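Local atomic coordinates of probable ABC transporter phosphite binding protein PhnD1 (Prochlorococcus marinus str. MIT 9301, PDB entry 5LQ5), a protein that binds inorganic phosphite strongly, and methylphosphonate and phosphate only very weakly, probably as the periplasmic solute-binding component of an ABC transporter. Residues Gln14-Asp17 against Val18-Lys21; Ser67-Gln70 against Ala71-Gln74; Pro133-Phe136 against Leu137-Gly141; Gly212-Glu215 against Asn216-Glu220. One frame throughout, in Å; residues are numbered along the deposited sequence.

Interaction 1: Gln14-Asp17 against Val18-Lys21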
ATOM      1  N   GLN A  14      -3.090  -2.828  -6.212  1.00 17.38           N
ATOM      2  CA  GLN A  14      -2.662  -3.589  -7.387  1.00 20.07           C
ATOM      3  C   GLN A  14      -3.905  -4.131  -8.103  1.00 18.85           C
ATOM      4  O   GLN A  14      -4.996  -4.065  -7.575  1.00 18.85           O
ATOM      5  CB  GLN A  14      -1.721  -4.738  -6.947  1.00 21.90           C
ATOM      6  CG  GLN A  14      -0.394  -4.197  -6.437  1.00 24.35           C
ATOM      7  CD  GLN A  14       0.387  -5.248  -5.710  1.00 32.19           C
ATOM      8  OE1 GLN A  14       0.350  -5.357  -4.487  1.00 41.81           O
ATOM      9  NE2 GLN A  14       1.091  -6.007  -6.446  1.00 28.38           N
ATOM     10  N   ASN A  15      -3.724  -4.696  -9.290  1.00 20.06           N
ATOM     11  CA  ASN A  15      -4.815  -5.273 -10.028  1.00 20.06           C
ATOM     12  C   ASN A  15      -5.508  -6.372  -9.224  1.00 19.17           C
ATOM     13  O   ASN A  15      -4.869  -7.102  -8.433  1.00 19.46           O
ATOM     14  CB  ASN A  15      -4.345  -5.829 -11.365  1.00 21.39           C
ATOM     15  CG  ASN A  15      -3.899  -4.744 -12.336  1.00 20.02           C
ATOM     16  OD1 ASN A  15      -4.350  -3.587 -12.286  1.00 23.49           O
ATOM     17  ND2 ASN A  15      -3.037  -5.110 -13.219  1.00 25.30           N
ATOM     18  N   GLN A  16      -6.813  -6.486  -9.435  1.00 19.59           N
ATOM     19  CA  GLN A  16      -7.632  -7.415  -8.649  1.00 19.92           C
ATOM     20  C   GLN A  16      -7.197  -8.883  -8.746  1.00 19.80           C
ATOM     21  O   GLN A  16      -7.318  -9.640  -7.764  1.00 21.51           O
ATOM     22  CB  GLN A  16      -9.118  -7.240  -8.954  1.00 22.47           C
ATOM     23  CG  GLN A  16     -10.037  -7.919  -7.950  1.00 21.68           C
ATOM     24  CD  GLN A  16      -9.897  -7.318  -6.572  1.00 21.83           C
ATOM     25  OE1 GLN A  16      -9.896  -6.096  -6.412  1.00 24.13           O
ATOM     26  NE2 GLN A  16      -9.746  -8.163  -5.578  1.00 22.65           N
ATOM     27  N   ASP A  17      -6.687  -9.287  -9.904  1.00 21.66           N
ATOM     28  CA  ASP A  17      -6.173 -10.670 -10.043  1.00 26.80           C
ATOM     29  C   ASP A  17      -5.066 -11.045  -9.010  1.00 27.05           C
ATOM     30  O   ASP A  17      -5.062 -12.130  -8.417  1.00 26.48           O
ATOM     31  CB  ASP A  17      -5.791 -11.014 -11.495  1.00 25.08           C
ATOM     32  CG  ASP A  17      -4.579 -10.244 -12.048  1.00 42.37           C
ATOM     33  OD1 ASP A  17      -4.289  -9.112 -11.627  1.00 31.59           O
ATOM     34  OD2 ASP A  17      -3.928 -10.777 -12.980  1.00 52.80           O
ATOM     35  N   VAL A  18      -4.151 -10.118  -8.798  1.00 22.35           N
ATOM     36  CA  VAL A  18      -3.072 -10.241  -7.809  1.00 25.42           C
ATOM     37  C   VAL A  18      -3.669 -10.278  -6.401  1.00 23.64           C
ATOM     38  O   VAL A  18      -3.289 -11.085  -5.563  1.00 22.51           O
ATOM     39  CB  VAL A  18      -2.054  -9.068  -7.937  1.00 30.90           C
ATOM     40  CG1 VAL A  18      -1.029  -9.084  -6.802  1.00 30.20           C
ATOM     41  CG2 VAL A  18      -1.362  -9.122  -9.298  1.00 35.97           C
ATOM     42  N   LEU A  19      -4.589  -9.367  -6.133  1.00 19.81           N
ATOM     43  CA  LEU A  19      -5.195  -9.259  -4.798  1.00 21.27           C
ATOM     44  C   LEU A  19      -5.983 -10.503  -4.448  1.00 21.04           C
ATOM     45  O   LEU A  19      -5.853 -11.039  -3.342  1.00 21.91           O
ATOM     46  CB  LEU A  19      -6.129  -8.043  -4.691  1.00 19.98           C
ATOM     47  CG  LEU A  19      -5.511  -6.680  -4.973  1.00 20.42           C
ATOM     48  CD1 LEU A  19      -6.624  -5.637  -5.014  1.00 21.75           C
ATOM     49  CD2 LEU A  19      -4.451  -6.315  -3.985  1.00 23.89           C
ATOM     50  N   ASP A  20      -6.801 -10.957  -5.397  1.00 21.40           N
ATOM     51  CA  ASP A  20      -7.596 -12.179  -5.187  1.00 24.78           C
ATOM     52  C   ASP A  20      -6.689 -13.352  -4.815  1.00 25.81           C
ATOM     53  O   ASP A  20      -6.930 -14.079  -3.849  1.00 27.39           O
ATOM     54  CB  ASP A  20      -8.331 -12.560  -6.464  1.00 27.57           C
ATOM     55  CG  ASP A  20      -9.571 -11.733  -6.724  1.00 32.22           C
ATOM     56  OD1 ASP A  20     -10.047 -11.010  -5.835  1.00 31.56           O
ATOM     57  OD2 ASP A  20     -10.091 -11.828  -7.865  1.00 35.15           O
ATOM     58  N   LYS A  21      -5.632 -13.541  -5.592  1.00 22.35           N
ATOM     59  CA  LYS A  21      -4.723 -14.683  -5.360  1.00 28.45           C
ATOM     60  C   LYS A  21      -4.077 -14.636  -3.967  1.00 29.56           C
ATOM     61  O   LYS A  21      -4.120 -15.620  -3.219  1.00 31.18           O
ATOM     62  CB  LYS A  21      -3.637 -14.763  -6.439  1.00 30.81           C
ATOM     63  CG  LYS A  21      -2.978 -16.132  -6.514  1.00 39.29           C
ATOM     64  CD  LYS A  21      -1.821 -16.146  -7.492  1.00 44.42           C
ATOM     65  CE  LYS A  21      -1.046 -17.448  -7.342  1.00 72.45           C
ATOM     66  NZ  LYS A  21       0.161 -17.506  -8.203  1.00 68.72           N
TER
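The side-chain nitrogen NE2 of Q16 is gripped by two partners: it donates to OD1 of D20 one turn on, at 2.9 Å, and also hydrogen-bonds Y40 OH on strand 37-40. Its bond to the aspartate is nearly straight, with an N-H...O angle of 169°. D20 OD1 lies close to the amide plane of Q16, yet the amide meets the carboxylate from above its plane. CG of Q16 stands anti to the backbone N, and the bend that follows at chi2 (64°) turns the amide across the D20 side chain, at about a right angle to it. Glutamine suits this place because its reach and its N-H donors span one helical turn to an acceptor. An alanine here would probably leave D20 OD1 without this donor and Y40 OH without one of its partners.

In the main chain, N15 O accepts L19 N at 3.2 Å and, weakly, V18 N, starting helix 16-34. L19 turns inward, its CD1 3.4 Å from Q14 O and its side chain also against Y40 and P12. D17 folds back so that OD1 meets V18 N at 3.0 Å, a weak bond. N15 N is held by D159 OD2 from the other domain. With D17 and D20 in its first turns, acidic charge lies where the helix dipole would probably stabilise it, and the Q16 amide, a neutral donor, gives D20 OD1 a hydrogen bond without cancelling its charge.

Interaction 2: Ser67-Gln70 against Ala71-Gln74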
ATOM      1  N   SER A  67      -3.619   5.135   4.913  1.00 16.11           N
ATOM      2  CA  SER A  67      -4.994   4.609   5.057  1.00 16.75           C
ATOM      3  C   SER A  67      -5.165   3.872   6.404  1.00 14.12           C
ATOM      4  O   SER A  67      -6.263   3.882   7.002  1.00 16.84           O
ATOM      5  CB  SER A  67      -5.322   3.683   3.864  1.00 15.01           C
ATOM      6  OG  SER A  67      -4.318   2.702   3.597  1.00 14.90           O
ATOM      7  N   GLY A  68      -4.099   3.244   6.896  1.00 16.66           N
ATOM      8  CA  GLY A  68      -4.172   2.615   8.208  1.00 16.16           C
ATOM      9  C   GLY A  68      -4.307   3.626   9.353  1.00 17.33           C
ATOM     10  O   GLY A  68      -5.074   3.427  10.298  1.00 18.80           O
ATOM     11  N   VAL A  69      -3.583   4.738   9.243  1.00 16.77           N
ATOM     12  CA  VAL A  69      -3.744   5.877  10.178  1.00 17.64           C
ATOM     13  C   VAL A  69      -5.180   6.401  10.135  1.00 19.87           C
ATOM     14  O   VAL A  69      -5.832   6.555  11.158  1.00 19.52           O
ATOM     15  CB  VAL A  69      -2.733   6.976   9.886  1.00 20.02           C
ATOM     16  CG1 VAL A  69      -3.110   8.277  10.604  1.00 22.40           C
ATOM     17  CG2 VAL A  69      -1.332   6.522  10.291  1.00 20.67           C
ATOM     18  N   GLN A  70      -5.697   6.605   8.929  1.00 16.86           N
ATOM     19  CA  GLN A  70      -7.066   7.092   8.763  1.00 17.51           C
ATOM     20  C   GLN A  70      -8.063   6.123   9.413  1.00 18.29           C
ATOM     21  O   GLN A  70      -8.989   6.538  10.139  1.00 19.18           O
ATOM     22  CB  GLN A  70      -7.435   7.254   7.267  1.00 17.64           C
ATOM     23  CG  GLN A  70      -6.652   8.368   6.531  1.00 19.02           C
ATOM     24  CD  GLN A  70      -6.812   8.321   5.021  1.00 21.19           C
ATOM     25  OE1 GLN A  70      -7.028   7.251   4.446  1.00 19.45           O
ATOM     26  NE2 GLN A  70      -6.710   9.453   4.378  1.00 22.01           N
ATOM     27  N   ALA A  71      -7.906   4.843   9.107  1.00 19.08           N
ATOM     28  CA  ALA A  71      -8.798   3.838   9.655  1.00 18.28           C
ATOM     29  C   ALA A  71      -8.801   3.793  11.180  1.00 18.86           C
ATOM     30  O   ALA A  71      -9.857   3.660  11.796  1.00 19.10           O
ATOM     31  CB  ALA A  71      -8.487   2.457   9.094  1.00 19.40           C
ATOM     32  N   ARG A  72      -7.611   3.866  11.763  1.00 18.50           N
ATOM     33  CA  ARG A  72      -7.475   3.832  13.226  1.00 19.46           C
ATOM     34  C   ARG A  72      -7.983   5.109  13.925  1.00 20.83           C
ATOM     35  O   ARG A  72      -8.480   5.048  15.041  1.00 22.93           O
ATOM     36  CB  ARG A  72      -6.032   3.448  13.583  1.00 21.35           C
ATOM     37  CG  ARG A  72      -5.798   1.972  13.289  1.00 24.78           C
ATOM     38  CD  ARG A  72      -4.438   1.401  13.614  1.00 32.90           C
ATOM     39  NE  ARG A  72      -3.364   1.884  12.720  1.00 32.70           N
ATOM     40  CZ  ARG A  72      -2.536   2.873  13.035  1.00 27.73           C
ATOM     41  NH1 ARG A  72      -1.590   3.234  12.176  1.00 29.17           N
ATOM     42  NH2 ARG A  72      -2.645   3.503  14.207  1.00 35.21           N
ATOM     43  N   LEU A  73      -7.926   6.240  13.243  1.00 19.67           N
ATOM     44  CA  LEU A  73      -8.520   7.454  13.756  1.00 21.23           C
ATOM     45  C   LEU A  73     -10.058   7.368  13.752  1.00 21.31           C
ATOM     46  O   LEU A  73     -10.710   7.798  14.691  1.00 22.66           O
ATOM     47  CB  LEU A  73      -8.041   8.675  12.974  1.00 21.71           C
ATOM     48  CG  LEU A  73      -6.592   9.090  13.225  1.00 22.82           C
ATOM     49  CD1 LEU A  73      -6.163  10.098  12.163  1.00 22.88           C
ATOM     50  CD2 LEU A  73      -6.385   9.646  14.655  1.00 24.48           C
ATOM     51  N   GLN A  74     -10.621   6.831  12.666  1.00 20.54           N
ATOM     52  CA  GLN A  74     -12.080   6.683  12.483  1.00 21.93           C
ATOM     53  C   GLN A  74     -12.670   5.567  13.326  1.00 24.13           C
ATOM     54  O   GLN A  74     -13.847   5.546  13.594  1.00 25.96           O
ATOM     55  CB  GLN A  74     -12.429   6.430  11.015  1.00 25.41           C
ATOM     56  CG  GLN A  74     -12.204   7.603  10.073  1.00 29.61           C
ATOM     57  CD  GLN A  74     -13.145   7.546   8.878  1.00 44.49           C
ATOM     58  OE1 GLN A  74     -13.514   6.473   8.445  1.00 34.64           O
ATOM     59  NE2 GLN A  74     -13.565   8.700   8.380  1.00 94.47           N
TER
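R72 lies back along its own helix, and its guanidinium has G68 O and V69 CA over one face. CG of R72 rests 3.4 Å from G68 O, and NH1 comes 3.8 Å from CG2 of V69. The bend at chi3 (-70°) after an extended start lays the flat group over the preceding turn. A side chain at G68 would start close to R72 NH1, so glycine suits the place where the guanidinium lies back. With an alanine in place of R72, G68 O and the V69 methyl would probably lose their cover, opening a gap toward H207 and V209 of strand 207-210.

The other branch of V69, CG1, runs beside L73 CD1 at 3.9 Å, pointing the same way; both apolar side chains also touch E264 of helix 261-269. Main-chain bonds keep these turns in step, the shortest being A71 N to S67 O at 2.8 Å. Farther out, Q70 uses NE2 twice: K272 O ties the helix to the C-terminal tail and N125 OD1 to the loop ahead of helix 127-139. S67 OG makes a weak hydrogen bond with N of G64, a residue of the phosphite pocket. A helix that starts just after a ligand-lining loop in this way is characteristic of the two-domain periplasmic binding protein fold.

Interaction 3: Pro133-Phe136 against Leu137-Gly141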
ATOM      1  N   PRO A 133       5.416  10.799  -2.280  1.00 16.91           N
ATOM      2  CA  PRO A 133       5.826  11.494  -3.516  1.00 16.82           C
ATOM      3  C   PRO A 133       5.552  12.994  -3.517  1.00 18.09           C
ATOM      4  O   PRO A 133       6.445  13.791  -3.893  1.00 19.00           O
ATOM      5  CB  PRO A 133       5.037  10.752  -4.596  1.00 18.31           C
ATOM      6  CG  PRO A 133       5.050   9.321  -4.094  1.00 19.58           C
ATOM      7  CD  PRO A 133       4.811   9.476  -2.611  1.00 16.86           C
ATOM      8  N   GLU A 134       4.360  13.395  -3.068  1.00 17.26           N
ATOM      9  CA  GLU A 134       4.018  14.824  -2.980  1.00 18.31           C
ATOM     10  C   GLU A 134       4.929  15.574  -1.981  1.00 17.30           C
ATOM     11  O   GLU A 134       5.402  16.680  -2.266  1.00 20.09           O
ATOM     12  CB  GLU A 134       2.536  15.067  -2.657  1.00 19.49           C
ATOM     13  CG  GLU A 134       2.164  16.545  -2.781  1.00 21.28           C
ATOM     14  CD  GLU A 134       0.673  16.865  -2.827  1.00 27.58           C
ATOM     15  OE1 GLU A 134      -0.171  15.967  -2.690  1.00 25.21           O
ATOM     16  OE2 GLU A 134       0.351  18.066  -2.976  1.00 26.66           O
ATOM     17  N   TYR A 135       5.131  14.971  -0.814  1.00 17.52           N
ATOM     18  CA  TYR A 135       6.056  15.512   0.178  1.00 21.72           C
ATOM     19  C   TYR A 135       7.436  15.793  -0.423  1.00 22.24           C
ATOM     20  O   TYR A 135       7.991  16.877  -0.237  1.00 21.59           O
ATOM     21  CB  TYR A 135       6.143  14.553   1.385  1.00 21.99           C
ATOM     22  CG  TYR A 135       7.032  14.964   2.513  1.00 23.31           C
ATOM     23  CD1 TYR A 135       6.633  15.954   3.409  1.00 22.72           C
ATOM     24  CD2 TYR A 135       8.211  14.295   2.748  1.00 24.61           C
ATOM     25  CE1 TYR A 135       7.445  16.302   4.473  1.00 25.37           C
ATOM     26  CE2 TYR A 135       9.024  14.609   3.808  1.00 32.89           C
ATOM     27  CZ  TYR A 135       8.631  15.604   4.669  1.00 26.97           C
ATOM     28  OH  TYR A 135       9.454  15.896   5.712  1.00 36.27           O
ATOM     29  N   PHE A 136       7.979  14.815  -1.129  1.00 19.71           N
ATOM     30  CA  PHE A 136       9.323  14.945  -1.740  1.00 20.02           C
ATOM     31  C   PHE A 136       9.358  15.955  -2.880  1.00 22.42           C
ATOM     32  O   PHE A 136      10.288  16.777  -2.990  1.00 23.44           O
ATOM     33  CB  PHE A 136       9.884  13.606  -2.169  1.00 20.59           C
ATOM     34  CG  PHE A 136      10.092  12.630  -1.038  1.00 21.66           C
ATOM     35  CD1 PHE A 136      10.805  12.974   0.109  1.00 26.91           C
ATOM     36  CD2 PHE A 136       9.550  11.364  -1.133  1.00 23.75           C
ATOM     37  CE1 PHE A 136      10.974  12.051   1.136  1.00 30.18           C
ATOM     38  CE2 PHE A 136       9.716  10.438  -0.115  1.00 23.77           C
ATOM     39  CZ  PHE A 136      10.425  10.773   1.025  1.00 23.49           C
ATOM     40  N   LEU A 137       8.317  15.930  -3.708  1.00 19.23           N
ATOM     41  CA  LEU A 137       8.167  16.933  -4.780  1.00 21.67           C
ATOM     42  C   LEU A 137       8.215  18.340  -4.186  1.00 22.23           C
ATOM     43  O   LEU A 137       8.954  19.229  -4.642  1.00 23.55           O
ATOM     44  CB  LEU A 137       6.857  16.742  -5.544  1.00 20.07           C
ATOM     45  CG  LEU A 137       6.895  15.609  -6.573  1.00 22.13           C
ATOM     46  CD1 LEU A 137       5.496  15.128  -6.913  1.00 20.74           C
ATOM     47  CD2 LEU A 137       7.613  16.044  -7.840  1.00 21.17           C
ATOM     48  N   ASN A 138       7.432  18.533  -3.137  1.00 21.29           N
ATOM     49  CA  ASN A 138       7.347  19.828  -2.445  1.00 22.94           C
ATOM     50  C   ASN A 138       8.688  20.270  -1.877  1.00 24.51           C
ATOM     51  O   ASN A 138       9.036  21.438  -1.950  1.00 26.51           O
ATOM     52  CB  ASN A 138       6.295  19.819  -1.340  1.00 23.26           C
ATOM     53  CG  ASN A 138       4.860  19.772  -1.849  1.00 24.30           C
ATOM     54  OD1 ASN A 138       4.548  19.840  -3.051  1.00 26.17           O
ATOM     55  ND2 ASN A 138       3.968  19.604  -0.920  1.00 21.48           N
ATOM     56  N   GLN A 139       9.456  19.328  -1.365  1.00 21.81           N
ATOM     57  CA  GLN A 139      10.807  19.634  -0.856  1.00 27.96           C
ATOM     58  C   GLN A 139      11.730  20.125  -1.961  1.00 30.66           C
ATOM     59  O   GLN A 139      12.572  20.978  -1.722  1.00 31.28           O
ATOM     60  CB  GLN A 139      11.413  18.420  -0.186  1.00 27.15           C
ATOM     61  CG  GLN A 139      10.844  18.179   1.213  1.00 28.36           C
ATOM     62  CD  GLN A 139      11.563  17.086   1.966  1.00 47.18           C
ATOM     63  OE1 GLN A 139      12.027  16.105   1.379  1.00 42.24           O
ATOM     64  NE2 GLN A 139      11.661  17.245   3.284  1.00 49.28           N
ATOM     65  N   ALA A 140      11.531  19.592  -3.163  1.00 27.32           N
ATOM     66  CA  ALA A 140      12.232  20.071  -4.409  1.00 26.92           C
ATOM     67  C   ALA A 140      11.674  21.375  -5.045  1.00 28.47           C
ATOM     68  O   ALA A 140      12.161  21.821  -6.094  1.00 31.82           O
ATOM     69  CB  ALA A 140      12.208  18.971  -5.454  1.00 28.25           C
ATOM     70  N   GLY A 141      10.657  21.961  -4.429  1.00 24.55           N
ATOM     71  CA  GLY A 141       9.977  23.148  -4.968  1.00 30.86           C
ATOM     72  C   GLY A 141       8.952  22.894  -6.045  1.00 27.59           C
ATOM     73  O   GLY A 141       8.534  23.838  -6.722  1.00 31.90           O
TER
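Y135 carries CG anti to the backbone N (chi1 -179°), whereas Q139 holds its CG beside the backbone N (chi1 -77°), and the two choices bring the tyrosine hydroxyl end and the glutamine amide together one turn apart. This is the last part of helix 127-139, the helix of a beta-alpha-beta unit between strands 119-121 and 153-154, and it closes in a Schellman motif at G141, which has positive phi; one of the motif's two bonds back into the last turn runs from G141 N to N138 O at 3.0 Å. Glycine is at ease there, having no beta carbon to strain. K112 NZ binds A140 O, a positive charge well placed at a helix C-terminus.

P133 has no N-H to give to the turn before, and the helix kinks there; its ring packs on S92, F94 and F121. Its carbonyl still accepts L137 N at 2.8 Å, and L137 turns to the same strands, apolar on the buried side. E134 points elsewhere, its OE1 bridging to R130 a turn earlier.

On the outer side, Q139 NE2 lies 3.5 Å from Y135 OH, with ring and amide planes 36° apart. The other end of that amide, OE1, meets F136 at the ring's edge, in its plane, 3.6 Å from CD1.

Interaction 4: Gly212-Glu215 against Asn216-Glu220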
ATOM      1  N   GLY A 212     -10.935  -4.202  17.322  1.00 26.34           N
ATOM      2  CA  GLY A 212     -10.686  -4.314  18.757  1.00 29.67           C
ATOM      3  C   GLY A 212     -11.624  -5.238  19.488  1.00 31.56           C
ATOM      4  O   GLY A 212     -11.387  -5.556  20.649  1.00 40.30           O
ATOM      5  N   ASP A 213     -12.688  -5.672  18.824  1.00 29.02           N
ATOM      6  CA  ASP A 213     -13.746  -6.459  19.500  1.00 40.83           C
ATOM      7  C   ASP A 213     -13.833  -7.925  19.145  1.00 38.16           C
ATOM      8  O   ASP A 213     -14.885  -8.568  19.346  1.00 35.73           O
ATOM      9  CB  ASP A 213     -15.112  -5.817  19.275  1.00 52.05           C
ATOM     10  CG  ASP A 213     -15.483  -5.683  17.793  1.00 75.34           C
ATOM     11  OD1 ASP A 213     -15.167  -6.561  16.949  1.00 52.48           O
ATOM     12  OD2 ASP A 213     -16.112  -4.665  17.455  1.00111.23           O
ATOM     13  N   LEU A 214     -12.747  -8.466  18.620  1.00 27.68           N
ATOM     14  CA  LEU A 214     -12.808  -9.820  18.107  1.00 26.93           C
ATOM     15  C   LEU A 214     -13.114 -10.880  19.161  1.00 40.20           C
ATOM     16  O   LEU A 214     -13.784 -11.864  18.849  1.00 36.60           O
ATOM     17  CB  LEU A 214     -11.561 -10.162  17.300  1.00 31.38           C
ATOM     18  CG  LEU A 214     -11.419  -9.264  16.056  1.00 30.32           C
ATOM     19  CD1 LEU A 214     -10.168  -9.676  15.317  1.00 34.91           C
ATOM     20  CD2 LEU A 214     -12.621  -9.322  15.115  1.00 36.02           C
ATOM     21  N   GLU A 215     -12.658 -10.650  20.390  1.00 30.95           N
ATOM     22  CA  GLU A 215     -12.920 -11.577  21.520  1.00 36.50           C
ATOM     23  C   GLU A 215     -14.394 -11.862  21.776  1.00 52.28           C
ATOM     24  O   GLU A 215     -14.749 -12.996  22.083  1.00 42.61           O
ATOM     25  CB  GLU A 215     -12.305 -11.091  22.814  1.00 45.47           C
ATOM     26  CG  GLU A 215     -10.922 -11.650  23.036  1.00 57.31           C
ATOM     27  CD  GLU A 215      -9.874 -10.828  22.337  1.00 58.86           C
ATOM     28  OE1 GLU A 215      -9.988  -9.589  22.372  1.00 72.01           O
ATOM     29  OE2 GLU A 215      -8.941 -11.407  21.752  1.00 57.98           O
ATOM     30  N   ASN A 216     -15.232 -10.846  21.637  1.00 38.43           N
ATOM     31  CA  ASN A 216     -16.680 -11.042  21.838  1.00 46.46           C
ATOM     32  C   ASN A 216     -17.326 -11.988  20.828  1.00 58.37           C
ATOM     33  O   ASN A 216     -18.334 -12.611  21.118  1.00 50.96           O
ATOM     34  CB  ASN A 216     -17.424  -9.718  21.811  1.00 67.65           C
ATOM     35  CG  ASN A 216     -16.899  -8.736  22.835  1.00 77.22           C
ATOM     36  OD1 ASN A 216     -16.537  -9.112  23.954  1.00 59.16           O
ATOM     37  ND2 ASN A 216     -16.860  -7.461  22.458  1.00 64.99           N
ATOM     38  N   ARG A 217     -16.749 -12.076  19.642  1.00 38.93           N
ATOM     39  CA  ARG A 217     -17.263 -12.974  18.594  1.00 31.19           C
ATOM     40  C   ARG A 217     -16.538 -14.305  18.531  1.00 33.58           C
ATOM     41  O   ARG A 217     -17.150 -15.323  18.192  1.00 35.68           O
ATOM     42  CB  ARG A 217     -17.157 -12.327  17.221  1.00 37.68           C
ATOM     43  CG  ARG A 217     -17.957 -11.057  17.071  1.00 39.91           C
ATOM     44  CD  ARG A 217     -17.255 -10.133  16.102  1.00 44.08           C
ATOM     45  NE  ARG A 217     -17.148 -10.750  14.792  1.00 41.81           N
ATOM     46  CZ  ARG A 217     -16.520 -10.192  13.760  1.00 34.17           C
ATOM     47  NH1 ARG A 217     -15.932  -9.006  13.907  1.00 41.05           N
ATOM     48  NH2 ARG A 217     -16.470 -10.835  12.608  1.00 29.55           N
ATOM     49  N   PHE A 218     -15.239 -14.284  18.820  1.00 33.36           N
ATOM     50  CA  PHE A 218     -14.367 -15.466  18.587  1.00 30.47           C
ATOM     51  C   PHE A 218     -13.766 -16.105  19.835  1.00 32.89           C
ATOM     52  O   PHE A 218     -13.155 -17.176  19.742  1.00 40.32           O
ATOM     53  CB  PHE A 218     -13.264 -15.131  17.570  1.00 30.42           C
ATOM     54  CG  PHE A 218     -13.802 -14.785  16.191  1.00 30.41           C
ATOM     55  CD1 PHE A 218     -14.347 -15.758  15.378  1.00 31.88           C
ATOM     56  CD2 PHE A 218     -13.797 -13.468  15.732  1.00 31.80           C
ATOM     57  CE1 PHE A 218     -14.845 -15.448  14.121  1.00 36.34           C
ATOM     58  CE2 PHE A 218     -14.291 -13.147  14.472  1.00 26.98           C
ATOM     59  CZ  PHE A 218     -14.826 -14.142  13.666  1.00 26.25           C
ATOM     60  N   GLY A 219     -13.961 -15.467  20.988  1.00 42.22           N
ATOM     61  CA  GLY A 219     -13.494 -15.998  22.273  1.00 36.12           C
ATOM     62  C   GLY A 219     -12.243 -15.338  22.814  1.00 38.86           C
ATOM     63  O   GLY A 219     -11.458 -14.769  22.070  1.00 37.39           O
ATOM     64  N   GLU A 220     -12.055 -15.445  24.122  1.00 38.52           N
ATOM     65  CA  GLU A 220     -10.888 -14.854  24.795  1.00 32.28           C
ATOM     66  C   GLU A 220      -9.607 -15.422  24.196  1.00 32.28           C
ATOM     67  O   GLU A 220      -9.522 -16.612  23.920  1.00 40.56           O
ATOM     68  CB  GLU A 220     -10.891 -15.105  26.317  1.00 48.69           C
ATOM     69  CG  GLU A 220     -11.901 -14.270  27.096  1.00103.06           C
ATOM     70  CD  GLU A 220     -13.257 -14.936  27.186  1.00153.42           C
ATOM     71  OE1 GLU A 220     -13.705 -15.447  26.133  1.00110.80           O
ATOM     72  OE2 GLU A 220     -13.868 -14.928  28.278  1.00103.95           O
TER
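A short helix, 214-218, hangs on L214 O, which takes F218 N at 2.8 Å, almost in line with the C=O bond, and R217 N at 3.1 Å from above the carbonyl plane, before G219, at positive phi, breaks it off. At those backbone angles any beta carbon on G219 would press on the carbonyl oxygen of F218, so glycine is the natural residue.

F218 CE2 lies over one face of the R217 guanidinium, 3.4 Å above its plane and toward the rim. D213 OD1 stands in that plane at the edge, but 4.0 Å from NH1, a long salt bridge; this buried oxygen has no hydrogen-bonding partner in the model. The arginine's stronger mates are D59, through NH1, and P3 O, through NE; D59 probably also eases the nearness of K7. L214 CD2 packs 4.2 Å from F218 CE2, and the same methyl lies 3.5 Å from R217 NH1. E215 bends at chi2 (85°), with CG 3.7 Å from E220 CA, while its OE2 bonds T223 OG1.

L214 packs on F222, T223 and L226 of helix 222-231, and F218 stacks on F222. The turn thus leads from strand 207-210 into that helix, with R217 held by D59, next to strand 60-63, and by P3 O, ahead of strand 5-10.

All four contacts are local turns of helices, but they lie in different parts of a two-domain binding protein. Interactions 1, 2 and 4 belong to the domain built on the six-stranded sheet, and interaction 3 to that of the five-stranded sheet. Phosphite lies between them: the side chain of S67 in interaction 2 is about 5 Å from the ion, and those of Q14 and P133 in interactions 1 and 3 about 8 Å. Interactions 1 and 3 lie on opposite sides of the chain's centre, their centres about 30 Å apart. Interaction 4 is more peripheral, about 43 Å from interaction 3 centre to centre, though its nearest atoms come within about 9 Å of interaction 2.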